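PDB 3FEF: alpha-galacturonidase, which hydrolyses alpha-1,4-linked di-galacturonate, its probable natural substrate, as an NAD- and manganese-dependent glycosidase of family 4. Local coordinates for residues I81-G86 with V123-E128; R131-Y136 with K158-I163; D109-G114 with L416-V421. All coordinates share one frame; numbering follows the deposited sequence.

Contact 1. Residues I81-G86 with V123-E128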
# COMPACT_ATOMS: atom_id res chain seq x y z
N ILE A 81 -6.38 -5.28 31.65
CA ILE A 81 -6.01 -6.69 31.66
C ILE A 81 -4.57 -6.85 32.11
O ILE A 81 -3.63 -6.33 31.48
CB ILE A 81 -6.14 -7.35 30.27
CG1 ILE A 81 -7.50 -7.01 29.65
CG2 ILE A 81 -5.90 -8.86 30.38
CD1 ILE A 81 -7.60 -7.40 28.16
N SER A 82 -4.41 -7.58 33.20
CA SER A 82 -3.11 -7.89 33.72
C SER A 82 -3.12 -9.27 34.34
O SER A 82 -3.28 -9.41 35.55
CB SER A 82 -2.77 -6.86 34.79
OG SER A 82 -1.75 -7.36 35.60
N ILE A 83 -3.00 -10.29 33.50
CA ILE A 83 -3.02 -11.67 33.97
C ILE A 83 -1.72 -12.38 33.66
O ILE A 83 -0.89 -11.89 32.88
CB ILE A 83 -4.12 -12.49 33.30
CG1 ILE A 83 -3.90 -12.51 31.79
CG2 ILE A 83 -5.52 -11.97 33.67
CD1 ILE A 83 -4.92 -13.32 31.07
N LEU A 84 -1.55 -13.54 34.28
CA LEU A 84 -0.44 -14.42 33.98
C LEU A 84 -1.00 -15.57 33.16
O LEU A 84 -1.91 -16.27 33.61
CB LEU A 84 0.18 -14.96 35.27
CG LEU A 84 1.23 -16.05 35.07
CD1 LEU A 84 2.52 -15.47 34.44
CD2 LEU A 84 1.53 -16.77 36.39
N PRO A 85 -0.51 -15.73 31.92
CA PRO A 85 -0.88 -16.84 31.04
C PRO A 85 -0.22 -18.14 31.48
O PRO A 85 0.90 -18.43 31.06
CB PRO A 85 -0.33 -16.42 29.67
CG PRO A 85 0.09 -14.97 29.82
CD PRO A 85 0.38 -14.75 31.26
N GLY A 86 -0.90 -18.91 32.31
CA GLY A 86 -0.34 -20.14 32.86
C GLY A 86 0.22 -19.92 34.25
O GLY A 86 0.19 -18.80 34.76
N VAL A 123 -2.88 -17.11 23.66
CA VAL A 123 -3.81 -16.86 22.57
C VAL A 123 -5.26 -17.20 22.92
O VAL A 123 -6.15 -16.37 22.75
CB VAL A 123 -3.36 -17.54 21.25
CG1 VAL A 123 -4.45 -17.43 20.17
CG2 VAL A 123 -2.06 -16.90 20.75
N PRO A 124 -5.52 -18.43 23.39
CA PRO A 124 -6.95 -18.72 23.62
C PRO A 124 -7.52 -18.02 24.85
O PRO A 124 -8.73 -17.82 24.93
CB PRO A 124 -7.00 -20.26 23.75
CG PRO A 124 -5.58 -20.69 24.05
CD PRO A 124 -4.65 -19.62 23.50
N ILE A 125 -6.67 -17.61 25.78
CA ILE A 125 -7.14 -16.78 26.90
C ILE A 125 -7.62 -15.41 26.40
O ILE A 125 -8.64 -14.90 26.85
CB ILE A 125 -6.04 -16.62 27.97
CG1 ILE A 125 -5.64 -17.98 28.53
CG2 ILE A 125 -6.52 -15.70 29.09
CD1 ILE A 125 -4.60 -17.91 29.65
N PHE A 126 -6.90 -14.82 25.46
CA PHE A 126 -7.27 -13.49 25.00
C PHE A 126 -8.39 -13.52 23.96
O PHE A 126 -9.18 -12.57 23.86
CB PHE A 126 -6.04 -12.70 24.52
CG PHE A 126 -5.27 -12.07 25.65
CD1 PHE A 126 -5.37 -10.71 25.90
CD2 PHE A 126 -4.47 -12.85 26.48
CE1 PHE A 126 -4.67 -10.12 26.97
CE2 PHE A 126 -3.76 -12.27 27.56
CZ PHE A 126 -3.87 -10.91 27.80
N ALA A 127 -8.47 -14.61 23.20
CA ALA A 127 -9.61 -14.81 22.31
C ALA A 127 -10.89 -14.81 23.13
O ALA A 127 -11.89 -14.19 22.74
CB ALA A 127 -9.48 -16.14 21.55
N GLU A 128 -10.86 -15.49 24.28
CA GLU A 128 -12.02 -15.55 25.17
C GLU A 128 -12.32 -14.18 25.80
O GLU A 128 -13.48 -13.77 25.90
CB GLU A 128 -11.82 -16.61 26.28
CG GLU A 128 -12.99 -16.63 27.29
CD GLU A 128 -12.98 -17.82 28.25
OE1 GLU A 128 -11.89 -18.25 28.71
OE2 GLU A 128 -14.09 -18.32 28.56
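Apolar contact carries the whole junction between Ile-81, Ile-83 and Pro-85 on one segment and Ile-125 and Phe-126 on the other; no hydrogen bond passes between them, and 227 Å² of surface is buried in total. The CG2 methyl of Ile-81 reaches the far end of the aromatic ring, 3.8 Å from Phe-126 CE1 and almost as near to CZ, while CD1 of Ile-83 lies on the same side of the ring, 3.8 Å from Phe-126 CE2. Both methyls approach obliquely. With CG anti to the carbonyl carbon (chi1 -82°), the Phe-126 ring swings toward the end of strand 78-81, although the bond to CB does not point there.

These residues belong to the Rossmann-type domain of the family 4 glycosidases: 81-86 leaves the carboxyl end of a central strand of the parallel sheet, and 123-128 lies on helix 112-136, which packs against that sheet. The Ile-83 side chain is about 4 Å from that of Gly-12, by similarity part of the NAD(+) site, so the contact probably borders the cofactor. Leu-156 and Val-155 of helix 149-159 also touch the Phe-126 side chain.

The aliphatic contacts form the second group. Ile-83 CD1 presses on Ile-125 CG2 at 3.5 Å, tighter than usual for two methyl carbons, the two side chains running antiparallel alongside one another. Further along, Ile-125 CD1 lies 4.1 Å from Pro-85 CA, the ring atom that also belongs to the backbone. Two polar backbone atoms of the loop find partners beyond the contact: Pro-85 O accepts from Arg-121 NE, and Ile-83 N is hydrogen-bonded to Thr-146 OG1.

Contact 2. Residues R131-Y136 with K158-I163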
# COMPACT_ATOMS: atom_id res chain seq x y z
N ARG A 131 -13.89 -11.97 23.10
CA ARG A 131 -15.28 -12.29 22.78
C ARG A 131 -16.19 -11.77 23.87
O ARG A 131 -17.31 -11.34 23.60
CB ARG A 131 -15.47 -13.80 22.54
CG ARG A 131 -14.93 -14.28 21.19
CD ARG A 131 -15.34 -15.73 20.87
NE ARG A 131 -14.61 -16.64 21.75
CZ ARG A 131 -13.46 -17.24 21.43
NH1 ARG A 131 -12.91 -17.04 20.24
NH2 ARG A 131 -12.88 -18.04 22.31
N ALA A 132 -15.69 -11.76 25.10
CA ALA A 132 -16.47 -11.26 26.24
C ALA A 132 -16.63 -9.75 26.20
O ALA A 132 -17.72 -9.21 26.40
CB ALA A 132 -15.82 -11.69 27.56
N ILE A 133 -15.53 -9.06 25.94
CA ILE A 133 -15.57 -7.62 25.72
C ILE A 133 -16.51 -7.29 24.57
O ILE A 133 -17.34 -6.39 24.67
CB ILE A 133 -14.17 -7.08 25.42
CG1 ILE A 133 -13.30 -7.24 26.66
CG2 ILE A 133 -14.23 -5.63 24.95
CD1 ILE A 133 -11.84 -7.06 26.39
N ARG A 134 -16.40 -8.03 23.47
CA ARG A 134 -17.34 -7.84 22.36
C ARG A 134 -18.79 -8.03 22.82
O ARG A 134 -19.67 -7.28 22.41
CB ARG A 134 -17.08 -8.85 21.25
CG ARG A 134 -17.98 -8.63 20.02
CD ARG A 134 -17.72 -9.68 18.97
NE ARG A 134 -18.11 -10.99 19.48
CZ ARG A 134 -17.73 -12.15 18.95
NH1 ARG A 134 -16.92 -12.17 17.90
NH2 ARG A 134 -18.15 -13.29 19.48
N ASP A 135 -19.03 -9.04 23.64
CA ASP A 135 -20.39 -9.37 24.04
C ASP A 135 -20.92 -8.37 25.06
O ASP A 135 -22.03 -7.90 24.94
CB ASP A 135 -20.47 -10.80 24.59
CG ASP A 135 -20.17 -11.86 23.53
OD1 ASP A 135 -20.34 -11.59 22.33
OD2 ASP A 135 -19.77 -12.99 23.91
N TYR A 136 -20.12 -8.00 26.06
CA TYR A 136 -20.64 -7.19 27.17
C TYR A 136 -20.21 -5.74 27.26
O TYR A 136 -20.82 -4.99 27.99
CB TYR A 136 -20.38 -7.91 28.50
CG TYR A 136 -20.77 -9.36 28.41
CD1 TYR A 136 -22.10 -9.73 28.22
CD2 TYR A 136 -19.81 -10.36 28.47
CE1 TYR A 136 -22.46 -11.04 28.12
CE2 TYR A 136 -20.16 -11.69 28.37
CZ TYR A 136 -21.49 -12.02 28.19
OH TYR A 136 -21.87 -13.34 28.09
N LYS A 158 -7.75 -9.45 16.30
CA LYS A 158 -8.07 -10.50 15.36
C LYS A 158 -9.43 -11.10 15.69
O LYS A 158 -10.21 -11.47 14.81
CB LYS A 158 -7.00 -11.60 15.36
CG LYS A 158 -5.67 -11.18 14.72
CD LYS A 158 -4.59 -12.26 14.92
CE LYS A 158 -4.76 -13.42 13.95
NZ LYS A 158 -4.31 -13.07 12.56
N VAL A 159 -9.72 -11.19 16.97
CA VAL A 159 -10.95 -11.84 17.39
C VAL A 159 -12.11 -10.85 17.46
O VAL A 159 -13.26 -11.20 17.21
CB VAL A 159 -10.76 -12.56 18.73
CG1 VAL A 159 -12.07 -13.21 19.18
CG2 VAL A 159 -9.64 -13.59 18.60
N PHE A 160 -11.80 -9.59 17.78
CA PHE A 160 -12.81 -8.52 17.79
C PHE A 160 -12.23 -7.32 17.05
O PHE A 160 -11.64 -6.43 17.68
CB PHE A 160 -13.14 -8.17 19.24
CG PHE A 160 -14.11 -7.03 19.42
CD1 PHE A 160 -14.96 -6.63 18.39
CD2 PHE A 160 -14.19 -6.38 20.64
CE1 PHE A 160 -15.85 -5.58 18.56
CE2 PHE A 160 -15.09 -5.33 20.83
CZ PHE A 160 -15.92 -4.92 19.78
N PRO A 161 -12.36 -7.30 15.71
CA PRO A 161 -11.73 -6.25 14.89
C PRO A 161 -12.10 -4.85 15.32
O PRO A 161 -11.29 -3.93 15.18
CB PRO A 161 -12.24 -6.54 13.47
CG PRO A 161 -12.43 -8.07 13.46
CD PRO A 161 -12.91 -8.40 14.88
N GLY A 162 -13.31 -4.67 15.85
CA GLY A 162 -13.74 -3.33 16.27
C GLY A 162 -13.32 -2.94 17.69
O GLY A 162 -13.66 -1.85 18.17
N ILE A 163 -12.60 -3.82 18.37
CA ILE A 163 -12.25 -3.54 19.74
C ILE A 163 -11.44 -2.22 19.84
O ILE A 163 -10.70 -1.87 18.93
CB ILE A 163 -11.44 -4.69 20.33
CG1 ILE A 163 -11.47 -4.63 21.86
CG2 ILE A 163 -10.02 -4.67 19.79
CD1 ILE A 163 -10.74 -5.80 22.54
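Two helices of the Rossmann-type domain, 112-136 and 149-159, come together where the second gives way to the turn leading into strand 164-167. Phe-160 is the first residue to leave helical backbone angles there, and a type I beta turn runs from it to Ile-163, closed by the bond from Ile-163 N to Phe-160 O.

The Phe-160 ring lies against Arg-134. Phe-160 CG stands opposite its own backbone N (chi1 177°), directing the ring at the neighbouring helix. Arg-134 CB sits 3.9 Å from the ring centroid and only 13° off the ring normal, a CH-pi contact over the face; Arg-134 CA is 3.7 Å from CE2 over the same face, and CG continues above CD1 and CE1. The opposite face is covered by the turn itself, with Ile-163 N over its centre, so the ring is sandwiched between helix and turn. Ile-133 CG2 meets the ring edge near its plane, 4.2 Å from CE2. Deeper in, Ile-133 CD1 and Ile-163 CD1 touch at 4.2 Å.

Val-159 carries the other flank: its CG1 lies 3.7 Å from CG of Arg-131, and it also packs on Ala-127 and Ala-130 of the same helix. Replacing Phe-160 by an alanine is likely to leave the aliphatic part of Arg-134 without the face it lies on and to open a gap between helix and turn.

The arginines thus use their methylenes for packing. The Arg-134 guanidinium, turned 69° from the ring plane, does not stack on it; the long salt bridge from its NE to Asp-135 OD1 (3.7 Å) stays within 131-136. No hydrogen bond or salt bridge crosses the contact, so apolar and CH-pi packing probably carries most of it.

Contact 3. Residues D109-G114 with L416-V421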
# COMPACT_ATOMS: atom_id res chain seq x y z
N ASP A 109 9.41 -13.86 28.44
CA ASP A 109 7.98 -13.58 28.41
C ASP A 109 7.57 -12.86 27.13
O ASP A 109 6.41 -12.49 26.97
CB ASP A 109 7.57 -12.74 29.63
CG ASP A 109 8.16 -11.33 29.61
OD1 ASP A 109 9.04 -11.04 28.78
OD2 ASP A 109 7.76 -10.50 30.45
N THR A 110 8.51 -12.67 26.22
CA THR A 110 8.31 -11.81 25.08
C THR A 110 8.68 -12.50 23.77
O THR A 110 7.81 -12.75 22.95
CB THR A 110 9.06 -10.47 25.28
OG1 THR A 110 8.46 -9.76 26.38
CG2 THR A 110 8.99 -9.58 24.03
N VAL A 111 9.95 -12.83 23.57
CA VAL A 111 10.39 -13.59 22.40
C VAL A 111 11.21 -14.79 22.85
O VAL A 111 11.10 -15.23 23.99
CB VAL A 111 11.20 -12.75 21.40
CG1 VAL A 111 10.29 -11.75 20.69
CG2 VAL A 111 12.35 -12.05 22.08
N GLY A 112 12.05 -15.32 21.97
CA GLY A 112 12.81 -16.53 22.31
C GLY A 112 11.83 -17.68 22.49
O GLY A 112 10.61 -17.52 22.27
N PRO A 113 12.35 -18.87 22.85
CA PRO A 113 11.51 -20.06 23.03
C PRO A 113 10.39 -19.83 24.06
O PRO A 113 9.24 -20.17 23.80
CB PRO A 113 12.49 -21.14 23.51
CG PRO A 113 13.85 -20.53 23.54
CD PRO A 113 13.78 -19.19 22.85
N GLY A 114 10.72 -19.26 25.21
CA GLY A 114 9.70 -19.00 26.22
C GLY A 114 8.63 -18.02 25.79
O GLY A 114 7.44 -18.18 26.11
N LEU A 416 11.39 -21.79 15.04
CA LEU A 416 12.63 -21.92 14.26
C LEU A 416 13.20 -20.58 13.76
O LEU A 416 14.40 -20.44 13.55
CB LEU A 416 12.40 -22.82 13.03
CG LEU A 416 12.20 -24.33 13.23
CD1 LEU A 416 12.06 -25.03 11.87
CD2 LEU A 416 13.37 -24.89 14.02
N ASN A 417 12.32 -19.62 13.51
CA ASN A 417 12.74 -18.33 12.99
C ASN A 417 13.21 -17.36 14.10
O ASN A 417 13.59 -16.22 13.83
CB ASN A 417 11.58 -17.72 12.21
CG ASN A 417 12.02 -16.64 11.24
OD1 ASN A 417 13.07 -16.74 10.62
ND2 ASN A 417 11.19 -15.62 11.09
N ASP A 418 13.17 -17.81 15.36
CA ASP A 418 13.55 -16.93 16.47
C ASP A 418 15.06 -16.84 16.65
O ASP A 418 15.73 -17.85 16.72
CB ASP A 418 12.89 -17.38 17.78
CG ASP A 418 13.21 -16.45 18.95
OD1 ASP A 418 14.20 -16.71 19.68
OD2 ASP A 418 12.48 -15.44 19.13
N PRO A 419 15.60 -15.62 16.71
CA PRO A 419 17.04 -15.41 16.85
C PRO A 419 17.69 -16.23 17.98
O PRO A 419 18.87 -16.54 17.90
CB PRO A 419 17.16 -13.92 17.17
CG PRO A 419 15.94 -13.32 16.51
CD PRO A 419 14.86 -14.35 16.61
N LEU A 420 16.96 -16.56 19.04
CA LEU A 420 17.62 -17.27 20.14
C LEU A 420 17.72 -18.77 19.91
O LEU A 420 18.43 -19.47 20.62
CB LEU A 420 16.97 -17.00 21.50
CG LEU A 420 17.11 -15.58 22.05
CD1 LEU A 420 16.43 -15.54 23.40
CD2 LEU A 420 18.59 -15.16 22.14
N VAL A 421 17.02 -19.27 18.89
CA VAL A 421 16.99 -20.71 18.64
C VAL A 421 18.00 -21.11 17.56
O VAL A 421 17.66 -21.26 16.40
CB VAL A 421 15.56 -21.17 18.30
CG1 VAL A 421 15.52 -22.67 18.07
CG2 VAL A 421 14.61 -20.77 19.44
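Asp-418 sends its carboxylate into the backbone of Gly-112, and its side chain can be followed outward from CB. The bond to CB heads toward 109-114; CG then lies anti to the backbone N (chi1 -177°) and beside the N and CA of Gly-112. There the carboxylate divides its work. OD2 accepts the cross-segment hydrogen bond from Gly-112 N, 2.9 Å long with an angle of 140° at the hydrogen, the donor standing 42° out of the carboxylate plane. The same oxygen lies 3.7 Å from Val-111 CB. OD1 lies 3.0 Å from Gly-112 CA and also accepts from Leu-420 N, 2.8 Å away, an Asx turn; this donor too approaches from out of the plane. A type I turn from Asp-418 to Val-421 overlaps it, closed by the Val-421 N to Asp-418 O bond.

Around the carboxylate the packing is apolar. Leu-420 CD1 lies 3.9 Å from Gly-112 CA, where a beta carbon would collide with that methyl; the positive phi of Gly-112 also suits a residue without a side chain. Pro-113 CD touches Val-421 CG2 at 3.8 Å and Leu-420 CB at 4.1 Å.

The contact joins the N-terminal region of helix 112-136, in the Rossmann-type part of the chain, to the turn after helix 408-417 in the C-terminal part. On the adjoining loop Thr-110 OG1 is hydrogen-bonded to ND1 of His-206, a ligand of the bound magnesium ion. Chemically, one buried carboxylate is gripped by two backbone N-H groups from the two segments, which probably offset its charge in part and fix its rotation, tying turn to loop.

Overall arrangement
Helix 112-136 runs through all three contacts, meeting a different element at each: the C-terminal part of the chain near its start (contact 3), the end of strand 78-81 and the loop after it near its middle (contact 1), and the turn after helix 149-159 at its end (contact 2). Contacts 1 and 3 are buried; contact 2, its centre about 21 Å from the chain's centre, is partly open and mixes arginine methylenes with an aromatic face. Contact 1 is wholly apolar, whereas contact 3 adds a carboxylate-to-backbone hydrogen bond. Contacts 1 and 2 touch, through Ala-127 O and Val-159 CG1 (3.7 Å), while contacts 2 and 3 have centres about 29 Å apart.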